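3-deoxy-manno-octulosonate cytidylyltransferase (PDB 1H7E) catalyses the transfer of CMP from CTP to the eight-carbon sugar KDO, activating it for bacterial lipopolysaccharide biosynthesis. Local coordinates at residues D23-G26 against Q31-Y34; Q57-Q60 against K65-M68. One frame throughout, in Å; residues are numbered along the deposited sequence.

Interaction 1. Residues D23-G26 against Q31-Y34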
loop_
_atom_site.group_PDB
_atom_site.type_symbol
_atom_site.label_atom_id
_atom_site.label_comp_id
_atom_site.label_asym_id
_atom_site.label_seq_id
_atom_site.Cartn_x
_atom_site.Cartn_y
_atom_site.Cartn_z
ATOM N N ASP A 23 1.739 23.099 -31.084
ATOM C CA ASP A 23 1.785 24.515 -30.757
ATOM C C ASP A 23 0.815 24.959 -29.672
ATOM O O ASP A 23 -0.359 24.623 -29.682
ATOM C CB ASP A 23 1.561 25.373 -32.007
ATOM C CG ASP A 23 1.851 26.848 -31.757
ATOM O OD1 ASP A 23 0.983 27.564 -31.197
ATOM O OD2 ASP A 23 2.969 27.282 -32.111
ATOM N N ILE A 24 1.335 25.734 -28.736
ATOM C CA ILE A 24 0.545 26.295 -27.654
ATOM C C ILE A 24 1.041 27.744 -27.596
ATOM O O ILE A 24 2.204 27.994 -27.277
ATOM C CB ILE A 24 0.801 25.570 -26.289
ATOM C CG1 ILE A 24 0.463 24.078 -26.390
ATOM C CG2 ILE A 24 -0.017 26.232 -25.169
ATOM C CD1 ILE A 24 0.817 23.284 -25.143
ATOM N N VAL A 25 0.165 28.684 -27.946
ATOM C CA VAL A 25 0.495 30.116 -27.963
ATOM C C VAL A 25 1.827 30.465 -28.658
ATOM O O VAL A 25 2.660 31.200 -28.113
ATOM C CB VAL A 25 0.389 30.811 -26.537
ATOM C CG1 VAL A 25 -1.043 30.781 -26.031
ATOM C CG2 VAL A 25 1.326 30.173 -25.506
ATOM N N GLY A 26 2.030 29.893 -29.846
ATOM C CA GLY A 26 3.229 30.182 -30.617
ATOM C C GLY A 26 4.533 29.445 -30.316
ATOM O O GLY A 26 5.547 29.767 -30.943
ATOM N N GLN A 31 8.848 23.265 -25.588
ATOM C CA GLN A 31 9.493 24.516 -25.188
ATOM C C GLN A 31 8.900 25.098 -23.890
ATOM O O GLN A 31 9.642 25.603 -23.032
ATOM C CB GLN A 31 9.450 25.548 -26.313
ATOM C CG GLN A 31 10.179 26.862 -25.934
ATOM C CD GLN A 31 10.314 27.822 -27.108
ATOM O OE1 GLN A 31 10.180 27.425 -28.262
ATOM N NE2 GLN A 31 10.558 29.085 -26.815
ATOM N N HIS A 32 7.576 25.000 -23.735
ATOM C CA HIS A 32 6.900 25.500 -22.532
ATOM C C HIS A 32 7.391 24.759 -21.294
ATOM O O HIS A 32 7.625 25.371 -20.238
ATOM C CB HIS A 32 5.382 25.318 -22.647
ATOM C CG HIS A 32 4.733 26.265 -23.599
ATOM N ND1 HIS A 32 4.505 27.591 -23.289
ATOM C CD2 HIS A 32 4.275 26.086 -24.861
ATOM C CE1 HIS A 32 3.932 28.186 -24.322
ATOM N NE2 HIS A 32 3.781 27.295 -25.285
ATOM N N VAL A 33 7.553 23.440 -21.429
ATOM C CA VAL A 33 8.034 22.631 -20.314
ATOM C C VAL A 33 9.472 23.005 -19.985
ATOM O O VAL A 33 9.841 23.166 -18.813
ATOM C CB VAL A 33 7.945 21.112 -20.620
ATOM C CG1 VAL A 33 8.501 20.302 -19.432
ATOM C CG2 VAL A 33 6.494 20.722 -20.889
ATOM N N TYR A 34 10.277 23.161 -21.037
ATOM C CA TYR A 34 11.677 23.531 -20.879
ATOM C C TYR A 34 11.782 24.882 -20.185
ATOM O O TYR A 34 12.540 25.030 -19.225
ATOM C CB TYR A 34 12.387 23.570 -22.252
ATOM C CG TYR A 34 13.910 23.533 -22.158
ATOM C CD1 TYR A 34 14.649 24.693 -21.912
ATOM C CD2 TYR A 34 14.601 22.329 -22.264
ATOM C CE1 TYR A 34 16.040 24.650 -21.762
ATOM C CE2 TYR A 34 15.989 22.277 -22.119
ATOM C CZ TYR A 34 16.697 23.437 -21.865
ATOM O OH TYR A 34 18.058 23.350 -21.690
#
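Gln31-Tyr34 meets the strand end and turn at Asp23-Gly26 through one side chain, that of His32, which touches Ile24 and Val25. One residue ahead of it, Gln31 uses its amide NE2 within its own helix, bonded to Glu35 one turn on. His32 follows, directed at the other segment: its ring carbon CG stands anti to the carbonyl carbon (chi1 -73°), which carries the imidazole to the turn, and rotation about CB-CG (chi2 -76°) brings NE2 to Ile24 O. His32 NE2 donates to Ile24 O at 2.6 Å, a short bond with an N-H...O angle of 157°. The oxygen lies at the ring edge, close to the imidazole plane, while the ring nitrogen stands tilted out of the carbonyl plane. The same nitrogen packs on aliphatic carbon, with Ile24 CB 3.6 Å from His32 NE2. Val25 comes in obliquely to the ring and roughly at right angles to the His32 side chain, its CG2 3.5 Å from His32 CE1. Strands 23-24 and 27-28 form a beta hairpin, whose two central residues, Val25 and Gly26, have the positive phi angles of a type I' turn. An Asx motif braces that turn, Gly26 N donating to Asp23 OD1 at 2.9 Å. The chain then passes into helix 29-38, so His32 reaches back from the helix to the hairpin that precedes it. Met237 of helix 227-243 and Pro100 touch both Ile24 and His32, which are buried together. A phenylalanine in place of His32 lacks a ring N-H and would probably leave Ile24 O without its imidazole donor in a buried setting. Two residues further on, Tyr34 turns to the main sheet, resting on Val46 and Val48, and meets Phe62 edge-to-face.

Interaction 2. Residues Q57-Q60 against K65-M68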
loop_
_atom_site.group_PDB
_atom_site.type_symbol
_atom_site.label_atom_id
_atom_site.label_comp_id
_atom_site.label_asym_id
_atom_site.label_seq_id
_atom_site.Cartn_x
_atom_site.Cartn_y
_atom_site.Cartn_z
ATOM N N GLN A 57 16.250 18.253 -32.894
ATOM C CA GLN A 57 16.396 19.458 -33.704
ATOM C C GLN A 57 15.539 20.601 -33.170
ATOM O O GLN A 57 16.028 21.726 -33.018
ATOM C CB GLN A 57 16.029 19.177 -35.169
ATOM C CG GLN A 57 17.223 18.794 -36.033
ATOM C CD GLN A 57 18.328 19.845 -35.983
ATOM O OE1 GLN A 57 18.212 20.917 -36.594
ATOM N NE2 GLN A 57 19.397 19.554 -35.232
ATOM N N ALA A 58 14.264 20.310 -32.902
ATOM C CA ALA A 58 13.334 21.316 -32.384
ATOM C C ALA A 58 13.859 21.896 -31.072
ATOM O O ALA A 58 13.761 23.098 -30.827
ATOM C CB ALA A 58 11.960 20.709 -32.180
ATOM N N VAL A 59 14.458 21.041 -30.248
ATOM C CA VAL A 59 14.997 21.478 -28.975
ATOM C C VAL A 59 16.217 22.393 -29.163
ATOM O O VAL A 59 16.293 23.481 -28.587
ATOM C CB VAL A 59 15.321 20.260 -28.085
ATOM C CG1 VAL A 59 16.066 20.705 -26.834
ATOM C CG2 VAL A 59 14.012 19.525 -27.722
ATOM N N GLN A 60 17.159 21.963 -29.991
ATOM C CA GLN A 60 18.352 22.762 -30.258
ATOM C C GLN A 60 17.990 24.122 -30.881
ATOM O O GLN A 60 18.580 25.155 -30.535
ATOM C CB GLN A 60 19.319 21.973 -31.147
ATOM C CG GLN A 60 20.080 20.918 -30.363
ATOM C CD GLN A 60 20.835 19.941 -31.243
ATOM O OE1 GLN A 60 20.835 20.052 -32.474
ATOM N NE2 GLN A 60 21.471 18.957 -30.610
ATOM N N LYS A 65 19.179 21.930 -24.294
ATOM C CA LYS A 65 20.056 20.760 -24.376
ATOM C C LYS A 65 19.248 19.484 -24.592
ATOM O O LYS A 65 18.272 19.219 -23.881
ATOM C CB LYS A 65 20.882 20.620 -23.104
ATOM C CG LYS A 65 21.674 21.855 -22.730
ATOM C CD LYS A 65 22.420 21.622 -21.427
ATOM C CE LYS A 65 23.253 22.824 -21.048
ATOM N NZ LYS A 65 24.161 22.491 -19.912
ATOM N N ALA A 66 19.629 18.719 -25.611
ATOM C CA ALA A 66 18.973 17.457 -25.933
ATOM C C ALA A 66 20.027 16.348 -25.914
ATOM O O ALA A 66 21.217 16.603 -26.128
ATOM C CB ALA A 66 18.305 17.531 -27.313
ATOM N N ILE A 67 19.602 15.135 -25.577
ATOM C CA ILE A 67 20.496 13.987 -25.555
ATOM C C ILE A 67 19.710 12.847 -26.177
ATOM O O ILE A 67 18.548 12.619 -25.829
ATOM C CB ILE A 67 20.980 13.642 -24.123
ATOM C CG1 ILE A 67 21.821 12.363 -24.140
ATOM C CG2 ILE A 67 19.796 13.527 -23.166
ATOM C CD1 ILE A 67 22.594 12.136 -22.887
ATOM N N MET A 68 20.293 12.234 -27.204
ATOM C CA MET A 68 19.661 11.126 -27.890
ATOM C C MET A 68 19.819 9.876 -27.045
ATOM O O MET A 68 20.878 9.622 -26.458
ATOM C CB MET A 68 20.285 10.916 -29.266
ATOM C CG MET A 68 19.859 11.933 -30.308
ATOM S SD MET A 68 18.175 11.682 -30.901
ATOM C CE MET A 68 18.349 10.191 -31.908
HETATM O O HOH W 1 21.770 19.697 -27.623
#
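Val59 and Ala66 bring helix 53-61 against strand 65-68 by apolar packing, within the beta-alpha-beta unit made of strand 45-50, this helix and the strand that follows it. The nearest approach is made by one methyl branch, with Val59 CG1 3.9 Å from Ala66 CB. The beta carbons themselves are almost as near, Val59 CB lying 4.1 Å from Ala66 CB. Val59 CG1 stands anti to its own backbone N (chi1 172°), which places that branch beside the strand, where it also meets the backbone as Lys65 O at 4.0 Å. A methyl group is all that Ala66 offers, and the two backbones come correspondingly close, with 6.4 Å from Val59 CA to Ala66 CA. Around this pair, Val59 also rests on Val48 of strand 45-50, and Ala66 touches Glu56 one turn earlier on the helix. The strand is positioned by its parallel neighbour: the backbones of Lys65 and Ile67 bond to Val48, and Ile67 bonds also to Thr50. Ile67 turns its side chain away from helix 53-61, against Trp47 and helix 76-86, as expected of alternating residues in a strand with a helix on each face. In this chain 65-68 is the outermost strand of the sheet, and the backbone N of Ala66, between the two residues tied to strand 45-50, is served by a water. Gln60 reaches that water with a long side chain, CD anti to CA (chi2 169°) and the amide turned with OE1 eclipsing CB (chi3 2°), so that NE2 is the atom facing the water. Water 1 accepts from both sides of the contact: from Gln60 NE2 at 3.1 Å and from Ala66 N, also at 3.1 Å.

In the fold
Interactions 1 and 2 follow one another along the chain, and their centres lie about 15 Å apart. Interaction 1 is a buried contact in which a side chain of helix 29-38 binds a backbone carbonyl of the hairpin before it, under helix 227-243. Interaction 2 is only partly buried: methyl groups make its inner part, and a water joins helix and strand at the sheet edge. The two share no element but are joined by Tyr34, whose OH forms a probable hydrogen bond with Lys65 N at 3.2 Å. Strand 45-50 lies beside both, since Val48 touches Tyr34 as well as Val59.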